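Local structure of response regulator (3N0R) at residues T42-Q45 against A46-D49; R78-H81 against A82-S86. The protein probably controls the general stress response as a response regulator, its receiver domain governing how a sigma-factor-like domain takes up the anti-sigma factor. The protein carries 1 engineered substitution. All blocks are in the same frame, centred on the assembly; numbering follows the deposited sequence.

Interaction 1. Residues T42-Q45 against A46-D49; sequences TGDQ and ATGD
Asp-44 caps helix 45-60 where the chain turns out of helix 31-42: Gly-43, with positive phi, follows the last residue of that helix, and the first turn of the new helix closes through Gly-48 N to Asp-44 O (3.1 Å) and Asp-49 N to Gln-45 O. The carboxylate of Asp-44 reaches forward because CG stands opposite the backbone N (chi1 -177°). Its OD2 takes two bonds from Thr-47, one from N at 2.9 Å and one from OG1 at 2.8 Å, which arrive on its anti side from opposite faces of the carboxylate plane and so fix its rotation. The other oxygen, OD1, accepts from a water that in turn accepts from Ala-46 N. One turn on, Gln-45 NE2 donates to Asp-49 OD2 (2.9 Å), the amide and carboxylate planes 83° apart and the bond bent to 135°. Arg-39 forms a salt bridge with Asp-49 OD1, while Gln-45 also bonds Arg-251 O and Glu-253 N. Thr-47 CG2 rests 4.1 Å from Thr-42 CG2. An Asp bonded through one oxygen to N and OG1 of a threonine three residues on is a helix N-cap, here within the sigma2-like region.

Interaction 2. Residues R78-H81 against A82-S86; sequences RVFH and AIWLS
His-81 and Leu-85 meet at the C-terminal end of helix 72-84, where the methyl CD1 of Leu-85 sits squarely over one face of the imidazole, 3.6 Å from the ring centroid and 12° off its normal, a CH-pi contact. The same methyl also touches the edge of the Phe-80 ring, at 4.0 Å from CE1, so one branch of the leucine is shared by two aromatic groups. Phe-80 CG lies opposite the backbone N (chi1 -177°), and this carries the ring outward from the helix, where Trp-84 CD1 comes to lie over the centre of one face, 3.8 Å from CE2; the two ring planes meet at 47°. Helices 31-42 and 45-60 close in on this packed side: Phe-80 touches Ile-34, Ala-38 and Val-52, and the indole of Trp-84 stacks on Tyr-51 and bonds its carbonyl through NE1. Val-79 and Ile-83 run side by side, CG1 and CD1 3.9 Å apart, and both pack on Leu-64. The looser side belongs to Arg-78 and Ser-86, both partly exposed; Arg-78 extends away to a salt bridge with Asp-67. At the end of the helix, the carbonyl O of His-81 is gripped twice, by Leu-85 N at 2.9 Å and by Ser-86 OG at 2.8 Å, from opposite faces of its plane; the hydroxyl stands above that plane. A water at the imidazole edge joins His-81 ND1 to Leu-85 O, and NE2 bonds Tyr-37 OH. With both nitrogens engaged and a methyl over one face, the imidazole is held in a defined orientation, and the serine hydroxyl gives the last turn a side-chain bond as the chain leaves the helix.

Overall arrangement
Interactions 1 and 2 lie at opposite ends of consecutive helices: residues 42-49 start helix 45-60, whereas residues 78-86 finish helix 72-84. In interaction 1 Thr-42, Gly-48 and Asp-49 are buried and Ala-46 is exposed; interaction 2 has five buried residues and none exposed, though its centre lies farther from the chain centre (about 17 Å against 10 Å). Interaction 1 is chiefly polar, and Gln-45 ties it to residues 251-253, joining the sigma2-like part to the receiver region. Interaction 2 relies more on aromatic and aliphatic packing. Helix 31-42 contributes Ala-38 and Arg-39 to the first and Ile-34, Ala-38 and Leu-41 to the second; the helix capped by Asp-44 supplies Tyr-51 and Val-52 to the aromatic cluster.

Interaction 1. Residues T42-Q45 against A46-D49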
loop_
_atom_site.group_PDB
_atom_site.type_symbol
_atom_site.label_atom_id
_atom_site.label_comp_id
_atom_site.label_asym_id
_atom_site.label_seq_id
_atom_site.Cartn_x
_atom_site.Cartn_y
_atom_site.Cartn_z
ATOM N N THR A 42 -1.486 3.059 6.592
ATOM C CA THR A 42 -1.389 2.910 8.045
ATOM C C THR A 42 -0.205 2.047 8.489
ATOM O O THR A 42 0.193 2.094 9.658
ATOM C CB THR A 42 -2.669 2.298 8.663
ATOM O OG1 THR A 42 -2.823 0.949 8.208
ATOM C CG2 THR A 42 -3.905 3.137 8.342
ATOM N N GLY A 43 0.338 1.253 7.566
ATOM C CA GLY A 43 1.456 0.380 7.866
ATOM C C GLY A 43 1.088 -0.858 8.657
ATOM O O GLY A 43 1.959 -1.539 9.162
ATOM N N ASP A 44 -0.198 -1.179 8.735
ATOM C CA ASP A 44 -0.644 -2.308 9.544
ATOM C C ASP A 44 -1.834 -2.990 8.905
ATOM O O ASP A 44 -2.820 -2.337 8.575
ATOM C CB ASP A 44 -1.007 -1.854 10.959
ATOM C CG ASP A 44 -1.398 -3.013 11.858
ATOM O OD1 ASP A 44 -0.525 -3.846 12.179
ATOM O OD2 ASP A 44 -2.581 -3.104 12.243
ATOM N N GLN A 45 -1.738 -4.300 8.711
ATOM C CA GLN A 45 -2.816 -5.014 8.041
ATOM C C GLN A 45 -4.137 -4.915 8.798
ATOM O O GLN A 45 -5.164 -4.559 8.216
ATOM C CB GLN A 45 -2.469 -6.489 7.813
ATOM C CG GLN A 45 -3.520 -7.175 6.941
ATOM C CD GLN A 45 -3.883 -8.582 7.375
ATOM O OE1 GLN A 45 -3.117 -9.268 8.063
ATOM N NE2 GLN A 45 -5.055 -9.038 6.941
ATOM N N ALA A 46 -4.121 -5.240 10.093
ATOM C CA ALA A 46 -5.359 -5.258 10.873
ATOM C C ALA A 46 -6.026 -3.882 10.899
ATOM O O ALA A 46 -7.248 -3.770 10.756
ATOM C CB ALA A 46 -5.104 -5.749 12.285
ATOM N N THR A 47 -5.224 -2.832 11.065
ATOM C CA THR A 47 -5.754 -1.470 11.132
ATOM C C THR A 47 -6.399 -1.072 9.809
ATOM O O THR A 47 -7.530 -0.592 9.782
ATOM C CB THR A 47 -4.653 -0.458 11.495
ATOM O OG1 THR A 47 -4.081 -0.824 12.753
ATOM C CG2 THR A 47 -5.226 0.946 11.586
ATOM N N GLY A 48 -5.686 -1.282 8.707
ATOM C CA GLY A 48 -6.226 -0.912 7.415
ATOM C C GLY A 48 -7.526 -1.640 7.133
ATOM O O GLY A 48 -8.513 -1.051 6.695
ATOM N N ASP A 49 -7.535 -2.942 7.395
ATOM C CA ASP A 49 -8.737 -3.742 7.165
ATOM C C ASP A 49 -9.901 -3.242 8.015
ATOM O O ASP A 49 -11.045 -3.155 7.557
ATOM C CB ASP A 49 -8.480 -5.207 7.502
ATOM C CG ASP A 49 -7.601 -5.908 6.483
ATOM O OD1 ASP A 49 -7.392 -5.364 5.378
ATOM O OD2 ASP A 49 -7.129 -7.029 6.785
HETATM O O HOH W 1 -1.802 -6.330 11.587
#

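Interaction 2. Residues R78-H81 against A82-S86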
loop_
_atom_site.group_PDB
_atom_site.type_symbol
_atom_site.label_atom_id
_atom_site.label_comp_id
_atom_site.label_asym_id
_atom_site.label_seq_id
_atom_site.Cartn_x
_atom_site.Cartn_y
_atom_site.Cartn_z
ATOM N N ARG A 78 -13.784 8.734 -0.918
ATOM C CA ARG A 78 -14.183 9.972 -0.266
ATOM C C ARG A 78 -14.828 9.698 1.098
ATOM O O ARG A 78 -14.524 10.368 2.083
ATOM C CB ARG A 78 -15.120 10.759 -1.179
ATOM C CG ARG A 78 -15.608 12.062 -0.603
ATOM C CD ARG A 78 -16.451 12.818 -1.628
ATOM N NE ARG A 78 -16.922 14.096 -1.108
ATOM C CZ ARG A 78 -17.764 14.904 -1.743
ATOM N NH1 ARG A 78 -18.237 14.569 -2.937
ATOM N NH2 ARG A 78 -18.132 16.049 -1.186
ATOM N N VAL A 79 -15.718 8.712 1.157
ATOM C CA VAL A 79 -16.338 8.322 2.421
ATOM C C VAL A 79 -15.280 7.853 3.426
ATOM O O VAL A 79 -15.300 8.244 4.594
ATOM C CB VAL A 79 -17.420 7.246 2.188
ATOM C CG1 VAL A 79 -17.763 6.528 3.482
ATOM C CG2 VAL A 79 -18.658 7.898 1.563
ATOM N N PHE A 80 -14.351 7.017 2.968
ATOM C CA PHE A 80 -13.269 6.546 3.827
ATOM C C PHE A 80 -12.497 7.730 4.424
ATOM O O PHE A 80 -12.195 7.756 5.613
ATOM C CB PHE A 80 -12.333 5.655 3.011
ATOM C CG PHE A 80 -11.206 5.058 3.811
ATOM C CD1 PHE A 80 -10.027 5.768 4.006
ATOM C CD2 PHE A 80 -11.324 3.795 4.380
ATOM C CE1 PHE A 80 -8.986 5.227 4.737
ATOM C CE2 PHE A 80 -10.278 3.238 5.104
ATOM C CZ PHE A 80 -9.119 3.954 5.300
ATOM N N HIS A 81 -12.206 8.727 3.590
ATOM C CA HIS A 81 -11.496 9.915 4.052
ATOM C C HIS A 81 -12.305 10.770 5.022
ATOM O O HIS A 81 -11.750 11.344 5.957
ATOM C CB HIS A 81 -11.030 10.737 2.855
ATOM C CG HIS A 81 -9.734 10.267 2.288
ATOM N ND1 HIS A 81 -8.603 11.051 2.327
ATOM C CD2 HIS A 81 -9.367 9.097 1.710
ATOM C CE1 HIS A 81 -7.591 10.391 1.793
ATOM N NE2 HIS A 81 -8.017 9.195 1.426
ATOM N N ALA A 82 -13.611 10.879 4.798
ATOM C CA ALA A 82 -14.481 11.610 5.726
ATOM C C ALA A 82 -14.463 10.966 7.115
ATOM O O ALA A 82 -14.419 11.657 8.138
ATOM C CB ALA A 82 -15.915 11.672 5.185
ATOM N N ILE A 83 -14.510 9.636 7.147
ATOM C CA ILE A 83 -14.533 8.918 8.413
ATOM C C ILE A 83 -13.188 8.988 9.133
ATOM O O ILE A 83 -13.151 9.280 10.326
ATOM C CB ILE A 83 -14.957 7.444 8.229
ATOM C CG1 ILE A 83 -16.402 7.373 7.719
ATOM C CG2 ILE A 83 -14.811 6.676 9.529
ATOM C CD1 ILE A 83 -16.832 5.986 7.241
ATOM N N TRP A 84 -12.094 8.743 8.406
ATOM C CA TRP A 84 -10.803 8.479 9.041
ATOM C C TRP A 84 -9.752 9.575 8.934
ATOM O O TRP A 84 -8.857 9.631 9.778
ATOM C CB TRP A 84 -10.206 7.160 8.516
ATOM C CG TRP A 84 -11.043 5.965 8.843
ATOM C CD1 TRP A 84 -11.808 5.228 7.979
ATOM C CD2 TRP A 84 -11.219 5.385 10.136
ATOM N NE1 TRP A 84 -12.455 4.229 8.668
ATOM C CE2 TRP A 84 -12.110 4.305 9.996
ATOM C CE3 TRP A 84 -10.711 5.683 11.405
ATOM C CZ2 TRP A 84 -12.499 3.514 11.081
ATOM C CZ3 TRP A 84 -11.103 4.903 12.481
ATOM C CH2 TRP A 84 -11.988 3.832 12.314
ATOM N N LEU A 85 -9.842 10.420 7.907
ATOM C CA LEU A 85 -8.695 11.242 7.523
ATOM C C LEU A 85 -9.032 12.725 7.377
ATOM O O LEU A 85 -8.342 13.462 6.665
ATOM C CB LEU A 85 -8.076 10.710 6.222
ATOM C CG LEU A 85 -7.486 9.304 6.313
ATOM C CD1 LEU A 85 -7.149 8.775 4.919
ATOM C CD2 LEU A 85 -6.250 9.299 7.214
ATOM N N SER A 86 -10.060 13.187 8.072
ATOM C CA SER A 86 -10.472 14.578 7.924
ATOM C C SER A 86 -10.174 15.444 9.139
ATOM O O SER A 86 -10.578 16.602 9.181
ATOM C CB SER A 86 -11.950 14.644 7.538
ATOM O OG SER A 86 -12.127 14.105 6.240
HETATM O O HOH W 2 -7.754 13.601 3.890
#